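Local structure of beta-lactamase (Mycobacterium tuberculosis, 4WHI) at residues A83-L87 against G98-R102; N50-D54 against F65-E70. The protein is probably a penicillin-binding protein related to beta-lactamases, represented here by a C-terminal beta-sheet domain of unknown function. All coordinates share one frame; numbering follows the deposited sequence.

Contact 1: A83-L87 against G98-R102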
loop_
_atom_site.group_PDB
_atom_site.type_symbol
_atom_site.label_atom_id
_atom_site.label_comp_id
_atom_site.label_asym_id
_atom_site.label_seq_id
_atom_site.Cartn_x
_atom_site.Cartn_y
_atom_site.Cartn_z
ATOM N N ALA A 83 7.784 -4.578 -5.796
ATOM C CA ALA A 83 8.747 -5.475 -6.431
ATOM C C ALA A 83 9.648 -4.670 -7.346
ATOM O O ALA A 83 9.230 -4.249 -8.427
ATOM C CB ALA A 83 8.026 -6.566 -7.207
ATOM N N GLY A 84 10.881 -4.439 -6.894
ATOM C CA GLY A 84 11.839 -3.629 -7.628
ATOM C C GLY A 84 11.371 -2.197 -7.760
ATOM O O GLY A 84 11.157 -1.516 -6.761
ATOM N N ASP A 85 11.202 -1.739 -8.996
ATOM C CA ASP A 85 10.712 -0.389 -9.237
ATOM C C ASP A 85 9.196 -0.343 -9.477
ATOM O O ASP A 85 8.678 0.672 -9.925
ATOM C CB ASP A 85 11.483 0.260 -10.394
ATOM C CG ASP A 85 12.862 0.780 -9.970
ATOM O OD1 ASP A 85 13.159 0.842 -8.753
ATOM O OD2 ASP A 85 13.651 1.142 -10.865
ATOM N N THR A 86 8.488 -1.424 -9.151
ATOM C CA THR A 86 7.038 -1.469 -9.335
ATOM C C THR A 86 6.303 -1.571 -8.004
ATOM O O THR A 86 6.790 -2.181 -7.036
ATOM C CB THR A 86 6.580 -2.636 -10.239
ATOM O OG1 THR A 86 6.667 -3.882 -9.531
ATOM C CG2 THR A 86 7.407 -2.700 -11.519
ATOM N N LEU A 87 5.127 -0.954 -7.982
ATOM C CA LEU A 87 4.181 -1.078 -6.896
ATOM C C LEU A 87 2.861 -1.526 -7.509
ATOM O O LEU A 87 2.351 -0.869 -8.407
ATOM C CB LEU A 87 4.011 0.272 -6.212
ATOM C CG LEU A 87 2.865 0.422 -5.212
ATOM C CD1 LEU A 87 2.987 -0.592 -4.082
ATOM C CD2 LEU A 87 2.857 1.836 -4.671
ATOM N N GLY A 98 -3.157 -1.563 -12.531
ATOM C CA GLY A 98 -2.846 -1.265 -11.131
ATOM C C GLY A 98 -1.380 -1.403 -10.759
ATOM O O GLY A 98 -1.039 -1.495 -9.574
ATOM N N THR A 99 -0.506 -1.425 -11.761
ATOM C CA THR A 99 0.921 -1.374 -11.510
ATOM C C THR A 99 1.433 0.041 -11.742
ATOM O O THR A 99 1.112 0.689 -12.741
ATOM C CB THR A 99 1.692 -2.394 -12.362
ATOM O OG1 THR A 99 1.174 -3.700 -12.088
ATOM C CG2 THR A 99 3.181 -2.364 -12.031
ATOM N N PHE A 100 2.220 0.507 -10.780
ATOM C CA PHE A 100 2.777 1.842 -10.773
ATOM C C PHE A 100 4.292 1.666 -10.770
ATOM O O PHE A 100 4.807 0.808 -10.047
ATOM C CB PHE A 100 2.318 2.594 -9.520
ATOM C CG PHE A 100 0.822 2.757 -9.408
ATOM C CD1 PHE A 100 0.003 1.669 -9.128
ATOM C CD2 PHE A 100 0.237 4.005 -9.550
ATOM C CE1 PHE A 100 -1.370 1.819 -9.017
ATOM C CE2 PHE A 100 -1.136 4.162 -9.435
ATOM C CZ PHE A 100 -1.940 3.069 -9.179
ATOM N N THR A 101 5.001 2.462 -11.570
ATOM C CA THR A 101 6.440 2.253 -11.801
ATOM C C THR A 101 7.271 3.505 -11.537
ATOM O O THR A 101 7.016 4.560 -12.119
ATOM C CB THR A 101 6.689 1.775 -13.243
ATOM O OG1 THR A 101 5.876 0.632 -13.504
ATOM C CG2 THR A 101 8.152 1.395 -13.462
ATOM N N ARG A 102 8.272 3.391 -10.668
ATOM C CA ARG A 102 9.112 4.546 -10.323
ATOM C C ARG A 102 10.330 4.608 -11.228
ATOM O O ARG A 102 10.601 3.667 -11.972
ATOM C CB ARG A 102 9.537 4.529 -8.847
ATOM C CG ARG A 102 10.466 3.399 -8.462
ATOM C CD ARG A 102 10.959 3.523 -7.029
ATOM N NE ARG A 102 11.624 2.289 -6.628
ATOM C CZ ARG A 102 11.975 1.973 -5.383
ATOM N NH1 ARG A 102 11.751 2.809 -4.376
ATOM N NH2 ARG A 102 12.568 0.807 -5.151
ATOM O OXT ARG A 102 11.051 5.609 -11.233
#

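Contact 2: N50-D54 against F65-E70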
loop_
_atom_site.group_PDB
_atom_site.type_symbol
_atom_site.label_atom_id
_atom_site.label_comp_id
_atom_site.label_asym_id
_atom_site.label_seq_id
_atom_site.Cartn_x
_atom_site.Cartn_y
_atom_site.Cartn_z
ATOM N N ASN A 50 -4.089 14.236 -2.848
ATOM C CA ASN A 50 -3.187 13.553 -1.915
ATOM C C ASN A 50 -3.925 12.775 -0.845
ATOM O O ASN A 50 -3.592 12.866 0.325
ATOM C CB ASN A 50 -2.234 14.542 -1.236
ATOM C CG ASN A 50 -1.198 15.089 -2.173
ATOM O OD1 ASN A 50 -0.832 14.453 -3.164
ATOM N ND2 ASN A 50 -0.700 16.273 -1.858
ATOM N N GLN A 51 -4.930 12.008 -1.244
ATOM C CA GLN A 51 -5.565 11.093 -0.310
ATOM C C GLN A 51 -4.491 10.126 0.176
ATOM O O GLN A 51 -3.851 9.455 -0.639
ATOM C CB GLN A 51 -6.689 10.321 -0.980
ATOM C CG GLN A 51 -7.455 9.462 0.004
ATOM C CD GLN A 51 -8.634 8.763 -0.630
ATOM O OE1 GLN A 51 -8.573 8.345 -1.789
ATOM N NE2 GLN A 51 -9.714 8.621 0.127
ATOM N N THR A 52 -4.295 10.060 1.489
ATOM C CA THR A 52 -3.130 9.368 2.051
ATOM C C THR A 52 -3.481 8.277 3.052
ATOM O O THR A 52 -4.372 8.440 3.889
ATOM C CB THR A 52 -2.147 10.377 2.665
ATOM O OG1 THR A 52 -1.677 11.236 1.620
ATOM C CG2 THR A 52 -0.947 9.681 3.312
ATOM N N PHE A 53 -2.751 7.163 2.942
ATOM C CA PHE A 53 -2.989 5.978 3.743
ATOM C C PHE A 53 -1.698 5.530 4.411
ATOM O O PHE A 53 -0.646 5.497 3.771
ATOM C CB PHE A 53 -3.488 4.838 2.860
ATOM C CG PHE A 53 -4.726 5.161 2.078
ATOM C CD1 PHE A 53 -4.641 5.778 0.836
ATOM C CD2 PHE A 53 -5.981 4.828 2.576
ATOM C CE1 PHE A 53 -5.781 6.071 0.114
ATOM C CE2 PHE A 53 -7.121 5.116 1.854
ATOM C CZ PHE A 53 -7.023 5.735 0.622
ATOM N N ASP A 54 -1.771 5.176 5.687
ATOM C CA ASP A 54 -0.656 4.501 6.350
ATOM C C ASP A 54 -0.507 3.109 5.760
ATOM O O ASP A 54 -1.495 2.397 5.608
ATOM C CB ASP A 54 -0.906 4.354 7.847
ATOM C CG ASP A 54 -0.705 5.632 8.605
ATOM O OD1 ASP A 54 -0.218 6.627 8.019
ATOM O OD2 ASP A 54 -1.037 5.632 9.806
ATOM N N PHE A 65 -3.139 -1.254 3.341
ATOM C CA PHE A 65 -3.772 -0.056 3.849
ATOM C C PHE A 65 -5.265 -0.316 4.037
ATOM O O PHE A 65 -5.815 -1.299 3.516
ATOM C CB PHE A 65 -3.497 1.153 2.952
ATOM C CG PHE A 65 -3.957 0.993 1.528
ATOM C CD1 PHE A 65 -3.181 0.310 0.598
ATOM C CD2 PHE A 65 -5.144 1.572 1.100
ATOM C CE1 PHE A 65 -3.597 0.175 -0.715
ATOM C CE2 PHE A 65 -5.562 1.443 -0.216
ATOM C CZ PHE A 65 -4.788 0.745 -1.125
ATOM N N THR A 66 -5.907 0.545 4.815
ATOM C CA THR A 66 -7.335 0.410 5.096
ATOM C C THR A 66 -8.088 1.526 4.380
ATOM O O THR A 66 -7.669 2.684 4.403
ATOM C CB THR A 66 -7.629 0.428 6.611
ATOM O OG1 THR A 66 -6.973 1.544 7.223
ATOM C CG2 THR A 66 -7.131 -0.858 7.276
ATOM N N LEU A 67 -9.198 1.166 3.741
ATOM C CA LEU A 67 -9.919 2.095 2.889
ATOM C C LEU A 67 -10.619 3.173 3.713
ATOM O O LEU A 67 -10.948 2.962 4.879
ATOM C CB LEU A 67 -10.907 1.342 1.992
ATOM C CG LEU A 67 -10.265 0.299 1.060
ATOM C CD1 LEU A 67 -11.314 -0.309 0.138
ATOM C CD2 LEU A 67 -9.129 0.905 0.249
ATOM N N SER A 68 -10.813 4.331 3.091
ATOM C CA SER A 68 -11.326 5.514 3.767
ATOM C C SER A 68 -12.837 5.440 3.973
ATOM O O SER A 68 -13.521 4.591 3.391
ATOM C CB SER A 68 -10.980 6.769 2.973
ATOM O OG SER A 68 -11.914 6.992 1.935
ATOM N N THR A 69 -13.352 6.367 4.775
ATOM C CA THR A 69 -14.783 6.445 5.058
ATOM C C THR A 69 -15.618 6.864 3.836
ATOM O O THR A 69 -16.844 6.707 3.844
ATOM C CB THR A 69 -15.065 7.389 6.247
ATOM O OG1 THR A 69 -14.501 8.675 5.984
ATOM C CG2 THR A 69 -14.463 6.831 7.532
ATOM N N GLU A 70 -14.962 7.392 2.800
ATOM C CA GLU A 70 -15.603 7.697 1.508
ATOM C C GLU A 70 -15.863 6.448 0.665
ATOM O O GLU A 70 -16.641 6.493 -0.295
ATOM C CB GLU A 70 -14.734 8.661 0.681
ATOM C CG GLU A 70 -14.503 10.028 1.313
ATOM C CD GLU A 70 -13.653 10.953 0.451
ATOM O OE1 GLU A 70 -13.296 10.572 -0.691
ATOM O OE2 GLU A 70 -13.342 12.073 0.916
HETATM O O HOH W 1 -4.297 2.780 5.819
#

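Contact 1: A83-L87 against G98-R102
Arg-102 lays its side chain across that of Asp-85 at about a right angle, and the carboxylate and guanidinium planes are also nearly perpendicular (87°). Its NE donates to Asp-85 OD1 at 3.0 Å in a salt bridge that meets the oxygen from above the carboxylate plane. CG of Arg-102 is tucked between its backbone N and carbonyl carbon (chi1 66°), and the chain then runs extended toward the turn, where NH2 makes a weak 3.2 Å bond to Gly-84 O. The other terminal nitrogen, NH1, is bound to Asp-20 O, ahead of strand 23-25. Backbone Arg-102 N also donates to Asp-85 O at 2.8 Å. Two more backbone bonds, Leu-87 N to Phe-100 O and Phe-100 N to Leu-87 O, both 2.7 Å, make Leu-87 and Phe-100 a hydrogen-bonded pair. Their side chains point to one face of the sheet, where both pack against Tyr-25 and Ala-33, and Leu-87 O sits at the ring edge of Phe-100, 3.5 Å from CD1. On the other face Thr-86 and Thr-101 lie side by side as a non-hydrogen-bonded pair. Thr-86 OG1 and N both donate to Ala-83 O, bracing the type II' turn, with Gly-84 at positive phi. This is the open end of an antiparallel beta hairpin at the sheet edge, where a salt bridge links the turn before one strand to the chain terminus after the other.

Contact 2: N50-D54 against F65-E70
Phe-53 and Phe-65 meet edge to face: the rim of Phe-65 is directed at one face of Phe-53, with ring planes at 52° and centroids 5.0 Å apart. The touching atom is CD2 of Phe-65, which lies over the Phe-53 ring near its rim, 3.7 Å from Phe-53 CD2. CG of Phe-65 is placed between its backbone N and carbonyl carbon (chi1 59°), a setting that turns its ring edge to the Phe-53 face, while its CB lies 3.7 Å from Phe-53 CB. Backbone polar atoms line one edge of the Phe-53 ring, at CD2 and CE2: Thr-66 O is 3.3 Å from CD2, and Ser-68 N lies in the ring plane beyond CE2. Farther along, the extended Gln-51 side chain brings NE2 to 3.3 Å from Ser-68 OG. That hydroxyl oxygen accepts from Glu-70 N, forming an ST turn. At the other end a water bridges the separating backbones, donating to Asp-54 O and accepting from Thr-66 N at 2.9 Å. Leu-44 of strand 41-46 also packs on Phe-65, and Phe-53 pairs through its backbone with the same residue. This is the splayed open end of a beta hairpin, where a tilted edge-to-face aromatic pair and a bridging water span strands that have parted.

From the N terminus, the chain first builds strands 23-25, 33-38 and 41-46, then enters contact 2 at residues 50-54. It runs along strand 51-59, turns, and returns along strand 62-66 to close that hairpin at 65-70. Only afterwards, beyond strand 77-83, does contact 1 open at 83-87, and it closes with 98-102 at the C terminus. The two loops therefore follow in series, neither nesting nor crossing. Both belong to one antiparallel sheet whose strands are ordered as in the sequence: contact 2 joins its fourth and fifth strands, contact 1 its last two. Their centres are about 19 Å apart, on opposite sides of the chain's centre.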